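Local coordinates for protein alpha-galactosidase (Lactobacillus brevis, PDB 3MI6) that probably cleaves terminal, non-reducing alpha-D-galactose residues from alpha-D-galactosides by hydrolysis, at residues 523-528 with 542-547; 410-415 with 477-482. All coordinates share one frame; numbering follows the deposited sequence.

Contact 1: residues 523-528 with 542-547; sequences LFESCA and APQAWT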
loop_
_atom_site.group_PDB
_atom_site.type_symbol
_atom_site.label_atom_id
_atom_site.label_comp_id
_atom_site.label_asym_id
_atom_site.label_seq_id
_atom_site.Cartn_x
_atom_site.Cartn_y
_atom_site.Cartn_z
ATOM N N LEU D 523 -42.561 23.205 -4.443
ATOM C CA LEU D 523 -41.237 22.621 -4.426
ATOM C C LEU D 523 -40.827 22.376 -2.979
ATOM O O LEU D 523 -40.721 23.322 -2.200
ATOM C CB LEU D 523 -40.278 23.616 -5.063
ATOM C CG LEU D 523 -38.823 23.251 -5.314
ATOM C CD1 LEU D 523 -38.689 21.826 -5.858
ATOM C CD2 LEU D 523 -38.221 24.278 -6.273
ATOM N N PHE D 524 -40.620 21.113 -2.612
ATOM C CA PHE D 524 -40.101 20.779 -1.289
ATOM C C PHE D 524 -38.605 20.544 -1.368
ATOM O O PHE D 524 -38.142 19.679 -2.116
ATOM C CB PHE D 524 -40.783 19.533 -0.708
ATOM C CG PHE D 524 -42.198 19.757 -0.296
ATOM C CD1 PHE D 524 -43.232 19.467 -1.153
ATOM C CD2 PHE D 524 -42.494 20.269 0.946
ATOM C CE1 PHE D 524 -44.534 19.684 -0.783
ATOM C CE2 PHE D 524 -43.808 20.495 1.325
ATOM C CZ PHE D 524 -44.828 20.195 0.459
ATOM N N GLU D 525 -37.860 21.346 -0.614
ATOM C CA GLU D 525 -36.453 21.082 -0.353
ATOM C C GLU D 525 -36.383 20.346 0.966
ATOM O O GLU D 525 -36.776 20.869 1.989
ATOM C CB GLU D 525 -35.603 22.372 -0.317
ATOM C CG GLU D 525 -34.089 22.097 -0.165
ATOM C CD GLU D 525 -33.153 23.184 -0.762
ATOM O OE1 GLU D 525 -32.039 23.372 -0.206
ATOM O OE2 GLU D 525 -33.502 23.838 -1.782
ATOM N N SER D 526 -35.914 19.109 0.914
ATOM C CA SER D 526 -35.732 18.289 2.104
ATOM C C SER D 526 -34.526 18.786 2.923
ATOM O O SER D 526 -33.574 19.357 2.371
ATOM C CB SER D 526 -35.571 16.831 1.688
ATOM O OG SER D 526 -34.388 16.296 2.217
ATOM N N CYS D 527 -34.569 18.606 4.240
ATOM C CA CYS D 527 -33.477 19.078 5.080
ATOM C C CYS D 527 -33.403 18.276 6.360
ATOM O O CYS D 527 -34.408 17.758 6.821
ATOM C CB CYS D 527 -33.667 20.562 5.401
ATOM S SG CYS D 527 -32.263 21.354 6.218
ATOM N N ALA D 528 -32.205 18.161 6.919
ATOM C CA ALA D 528 -32.002 17.504 8.211
ATOM C C ALA D 528 -30.682 17.974 8.802
ATOM O O ALA D 528 -29.698 17.228 8.793
ATOM C CB ALA D 528 -32.012 15.989 8.072
ATOM N N ALA D 542 -39.372 15.105 -2.512
ATOM C CA ALA D 542 -38.630 16.365 -2.563
ATOM C C ALA D 542 -37.417 16.200 -3.477
ATOM O O ALA D 542 -36.460 15.511 -3.116
ATOM C CB ALA D 542 -38.180 16.755 -1.168
ATOM N N PRO D 543 -37.440 16.839 -4.658
ATOM C CA PRO D 543 -36.446 16.565 -5.703
ATOM C C PRO D 543 -35.057 17.066 -5.338
ATOM O O PRO D 543 -34.092 16.737 -6.019
ATOM C CB PRO D 543 -36.977 17.354 -6.888
ATOM C CG PRO D 543 -37.652 18.533 -6.242
ATOM C CD PRO D 543 -38.333 17.954 -5.023
ATOM N N GLN D 544 -34.943 17.846 -4.273
ATOM C CA GLN D 544 -33.633 18.366 -3.885
ATOM C C GLN D 544 -33.474 18.423 -2.373
ATOM O O GLN D 544 -34.451 18.605 -1.653
ATOM C CB GLN D 544 -33.390 19.744 -4.499
ATOM C CG GLN D 544 -34.196 20.863 -3.895
ATOM C CD GLN D 544 -34.159 22.075 -4.783
ATOM O OE1 GLN D 544 -34.124 21.951 -6.007
ATOM N NE2 GLN D 544 -34.150 23.257 -4.183
ATOM N N ALA D 545 -32.244 18.262 -1.897
ATOM C CA ALA D 545 -31.993 18.309 -0.466
ATOM C C ALA D 545 -30.983 19.401 -0.152
ATOM O O ALA D 545 -30.188 19.772 -1.015
ATOM C CB ALA D 545 -31.500 16.958 0.029
ATOM N N TRP D 546 -31.037 19.942 1.064
ATOM C CA TRP D 546 -29.998 20.850 1.554
ATOM C C TRP D 546 -28.783 19.997 1.933
ATOM O O TRP D 546 -28.779 19.330 2.965
ATOM C CB TRP D 546 -30.513 21.659 2.750
ATOM C CG TRP D 546 -29.505 22.630 3.306
ATOM C CD1 TRP D 546 -29.138 22.779 4.613
ATOM C CD2 TRP D 546 -28.716 23.573 2.561
ATOM N NE1 TRP D 546 -28.179 23.767 4.731
ATOM C CE2 TRP D 546 -27.906 24.268 3.487
ATOM C CE3 TRP D 546 -28.626 23.904 1.203
ATOM C CZ2 TRP D 546 -27.021 25.269 3.097
ATOM C CZ3 TRP D 546 -27.744 24.895 0.820
ATOM C CH2 TRP D 546 -26.950 25.566 1.764
ATOM N N THR D 547 -27.755 20.016 1.090
ATOM C CA THR D 547 -26.696 19.006 1.139
ATOM C C THR D 547 -25.899 18.972 2.440
ATOM O O THR D 547 -25.637 17.904 2.987
ATOM C CB THR D 547 -25.734 19.184 -0.037
ATOM O OG1 THR D 547 -26.492 19.540 -1.196
ATOM C CG2 THR D 547 -24.947 17.897 -0.309
#
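Leu523 opens the contact with one methyl: its CD1 reaches CG of Pro543 at 3.5 Å, the two side chains meeting at a slant. Phe524 takes part through its backbone and CB, which packs on CB of Ala542 at 3.8 Å, while its ring leads off elsewhere. Glu525 reaches out on an extended chain that slants across the side chain of Gln544. With CG anti to the backbone N (chi1 -175°), the carboxylate of Glu525 lies beside Gln544, whose NE2 donates to Glu525 OE2 at 2.6 Å. The amide comes from above the carboxylate plane, and the two flat groups are turned 66° against each other. A weak hydrogen bond with Tyr475 OH is a second hold on OE2, whereas Glu525 OE1 lies against Trp546, 3.7 Å from its CE3. Ser526 carries the parallel pairing: its N donates to Gln544 O at 3.0 Å, and its O accepts from Trp546 N at 2.9 Å. Its side chain shares a face with the methyl of Ala545, with Ser526 OG 3.7 Å from Ala545 CB. Cys527, predicted to bind substrate, sets SG obliquely beside the indole of Trp546, 3.8 Å from CD1, in a sulfur-aromatic contact. Next to CD1 in the ring, Trp546 NE1 hydrogen-bonds OD1 of Asp549, the probable proton donor, which ties the indole to the predicted active site. Strands 523-526 and 544-546 are consecutive in the parallel barrel and flank the short helix 536-539 in a beta-alpha-beta unit. Strand 475-478 pairs with the other edge of 523-526, and helix 500-518 packs against Phe524 and Ser526.

Contact 2: residues 410-415 with 477-482; sequences GLWFEP and KWDMNR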
loop_
_atom_site.group_PDB
_atom_site.type_symbol
_atom_site.label_atom_id
_atom_site.label_comp_id
_atom_site.label_asym_id
_atom_site.label_seq_id
_atom_site.Cartn_x
_atom_site.Cartn_y
_atom_site.Cartn_z
ATOM N N GLY D 410 -40.945 31.106 -0.300
ATOM C CA GLY D 410 -40.847 29.831 0.378
ATOM C C GLY D 410 -40.631 30.057 1.854
ATOM O O GLY D 410 -40.150 31.127 2.251
ATOM N N LEU D 411 -41.004 29.067 2.665
ATOM C CA LEU D 411 -40.759 29.140 4.103
ATOM C C LEU D 411 -40.420 27.792 4.734
ATOM O O LEU D 411 -40.608 26.742 4.135
ATOM C CB LEU D 411 -41.903 29.855 4.855
ATOM C CG LEU D 411 -43.206 29.131 5.214
ATOM C CD1 LEU D 411 -42.982 28.240 6.400
ATOM C CD2 LEU D 411 -44.313 30.116 5.538
ATOM N N TRP D 412 -39.940 27.865 5.969
ATOM C CA TRP D 412 -39.285 26.780 6.685
ATOM C C TRP D 412 -40.214 26.179 7.747
ATOM O O TRP D 412 -40.751 26.884 8.598
ATOM C CB TRP D 412 -38.032 27.381 7.340
ATOM C CG TRP D 412 -37.189 26.499 8.194
ATOM C CD1 TRP D 412 -35.982 25.974 7.864
ATOM C CD2 TRP D 412 -37.445 26.094 9.551
ATOM N NE1 TRP D 412 -35.473 25.250 8.914
ATOM C CE2 TRP D 412 -36.352 25.306 9.964
ATOM C CE3 TRP D 412 -38.495 26.312 10.454
ATOM C CZ2 TRP D 412 -36.281 24.723 11.237
ATOM C CZ3 TRP D 412 -38.419 25.741 11.714
ATOM C CH2 TRP D 412 -37.324 24.955 12.096
ATOM N N PHE D 413 -40.420 24.876 7.679
ATOM C CA PHE D 413 -41.065 24.149 8.758
ATOM C C PHE D 413 -40.093 23.112 9.316
ATOM O O PHE D 413 -39.147 22.702 8.633
ATOM C CB PHE D 413 -42.297 23.407 8.248
ATOM C CG PHE D 413 -43.408 24.299 7.792
ATOM C CD1 PHE D 413 -44.402 24.691 8.673
ATOM C CD2 PHE D 413 -43.476 24.725 6.474
ATOM C CE1 PHE D 413 -45.435 25.510 8.247
ATOM C CE2 PHE D 413 -44.501 25.537 6.043
ATOM C CZ PHE D 413 -45.481 25.935 6.930
ATOM N N GLU D 414 -40.344 22.683 10.553
ATOM C CA GLU D 414 -39.709 21.499 11.138
ATOM C C GLU D 414 -40.804 20.701 11.837
ATOM O O GLU D 414 -40.853 20.655 13.062
ATOM C CB GLU D 414 -38.596 21.884 12.129
ATOM C CG GLU D 414 -37.654 20.740 12.520
ATOM C CD GLU D 414 -36.557 21.168 13.492
ATOM O OE1 GLU D 414 -36.314 22.380 13.640
ATOM O OE2 GLU D 414 -35.927 20.288 14.113
ATOM N N PRO D 415 -41.687 20.067 11.042
ATOM C CA PRO D 415 -42.943 19.407 11.438
ATOM C C PRO D 415 -42.802 18.377 12.549
ATOM O O PRO D 415 -43.537 18.428 13.545
ATOM C CB PRO D 415 -43.362 18.671 10.167
ATOM C CG PRO D 415 -42.736 19.428 9.072
ATOM C CD PRO D 415 -41.417 19.894 9.603
ATOM N N LYS D 477 -39.050 24.616 2.895
ATOM C CA LYS D 477 -37.886 23.949 3.434
ATOM C C LYS D 477 -38.376 23.168 4.648
ATOM O O LYS D 477 -38.835 23.742 5.632
ATOM C CB LYS D 477 -36.811 24.970 3.817
ATOM C CG LYS D 477 -35.424 24.390 4.105
ATOM C CD LYS D 477 -34.459 25.533 4.455
ATOM C CE LYS D 477 -33.104 25.047 4.961
ATOM N NZ LYS D 477 -32.188 26.171 5.382
ATOM N N TRP D 478 -38.299 21.850 4.550
ATOM C CA TRP D 478 -38.769 20.952 5.596
ATOM C C TRP D 478 -37.566 20.343 6.319
ATOM O O TRP D 478 -36.940 19.385 5.848
ATOM C CB TRP D 478 -39.658 19.878 4.965
ATOM C CG TRP D 478 -40.093 18.748 5.850
ATOM C CD1 TRP D 478 -39.463 18.278 6.960
ATOM C CD2 TRP D 478 -41.243 17.916 5.661
ATOM N NE1 TRP D 478 -40.152 17.208 7.485
ATOM C CE2 TRP D 478 -41.246 16.963 6.704
ATOM C CE3 TRP D 478 -42.270 17.883 4.710
ATOM C CZ2 TRP D 478 -42.234 15.990 6.826
ATOM C CZ3 TRP D 478 -43.252 16.912 4.829
ATOM C CH2 TRP D 478 -43.229 15.979 5.880
ATOM N N ASP D 479 -37.256 20.917 7.474
ATOM C CA ASP D 479 -36.044 20.596 8.208
ATOM C C ASP D 479 -36.319 19.532 9.279
ATOM O O ASP D 479 -37.455 19.105 9.458
ATOM C CB ASP D 479 -35.510 21.879 8.835
ATOM C CG ASP D 479 -34.039 21.813 9.136
ATOM O OD1 ASP D 479 -33.475 20.693 9.136
ATOM O OD2 ASP D 479 -33.446 22.894 9.372
HETATM N N MSE D 480 -35.276 19.110 9.988
HETATM C CA MSE D 480 -35.370 18.042 10.983
HETATM C C MSE D 480 -34.041 17.972 11.746
HETATM O O MSE D 480 -33.065 17.399 11.247
HETATM C CB MSE D 480 -35.687 16.709 10.297
HETATM C CG MSE D 480 -36.263 15.647 11.217
HETATM SE SE MSE D 480 -34.928 14.648 12.246
HETATM C CE MSE D 480 -34.182 13.478 10.857
ATOM N N ASN D 481 -34.017 18.540 12.955
ATOM C CA ASN D 481 -32.772 18.934 13.614
ATOM C C ASN D 481 -32.312 18.189 14.877
ATOM O O ASN D 481 -31.403 18.647 15.561
ATOM C CB ASN D 481 -32.806 20.432 13.921
ATOM C CG ASN D 481 -32.622 21.284 12.684
ATOM O OD1 ASN D 481 -33.421 22.188 12.403
ATOM N ND2 ASN D 481 -31.572 20.993 11.925
ATOM N N ARG D 482 -32.919 17.060 15.207
ATOM C CA ARG D 482 -32.337 16.224 16.246
ATOM C C ARG D 482 -32.610 14.753 15.993
ATOM O O ARG D 482 -33.411 14.412 15.138
ATOM C CB ARG D 482 -32.854 16.608 17.623
ATOM C CG ARG D 482 -34.288 16.228 17.861
ATOM C CD ARG D 482 -34.553 16.097 19.308
ATOM N NE ARG D 482 -34.065 14.830 19.833
ATOM C CZ ARG D 482 -34.127 14.496 21.119
ATOM N NH1 ARG D 482 -34.647 15.346 21.996
ATOM N NH2 ARG D 482 -33.670 13.322 21.539
#
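Trp412 meets Lys477 and Asp479 along much of its side chain. Trp412 CB lies 4.1 Å from Lys477 O; farther out, CD1 touches CD of Lys477, whose extended chain passes the indole edge obliquely and ends in a salt bridge to Asp367. Trp412 NE1 comes next and donates to Asp479 OD2 at 3.1 Å, using the anti lone pair of that oxygen, with the carboxylate turned 81° from the ring. CE2 and CZ2 then rest near Asp479 CB, which is 3.7 Å from Trp412 CE2. Trp412 has CG anti to its own N (chi1 177°), which brings the indole to this aspartate. A leucine here would probably leave Asp479 OD2 without its indole N-H and open a gap beside Asp479 CB. OD1 of Asp479 is held separately by the backbone N of Ser529. In the backbone pairing, Phe413 N donates to Lys477 O and Asp479 N to Phe413 O, the latter nearly straight at 174°. Beyond the strand ends, Glu414 OE2 accepts Asn481 N at 2.8 Å from above its carboxylate plane. Trp478, on the same face of the sheet as Phe413, has Pro415 CG over its pyrrole ring in a CH-pi contact, 3.8 Å from the centroid, while its NE1 bonds Glu416. Parallel strands ending in loops that hold the predicted nucleophile, Asp479, and substrate-binding residues are characteristic of the catalytic TIM barrel of family 36 glycosidases.

Contact 2 and contact 1 lie in series along the chain, with 410-415 and 477-482 both preceding 523-528 and 542-547, and their centres are about 10 Å apart. Together they take in four successive strands of the closed eight-stranded parallel barrel: 408-413, 475-478, 523-526 and 544-546. The middle two join the contacts directly, through a probable hydrogen bond between Trp478 N and Glu525 O at 3.1 Å. At the C-terminal ends of these strands, SG of Cys527 packs against OD1 of Asp479. Predicted substrate-binding residues of both contacts thus meet at the probable nucleophile, Asp479, with the probable proton donor just beyond contact 1.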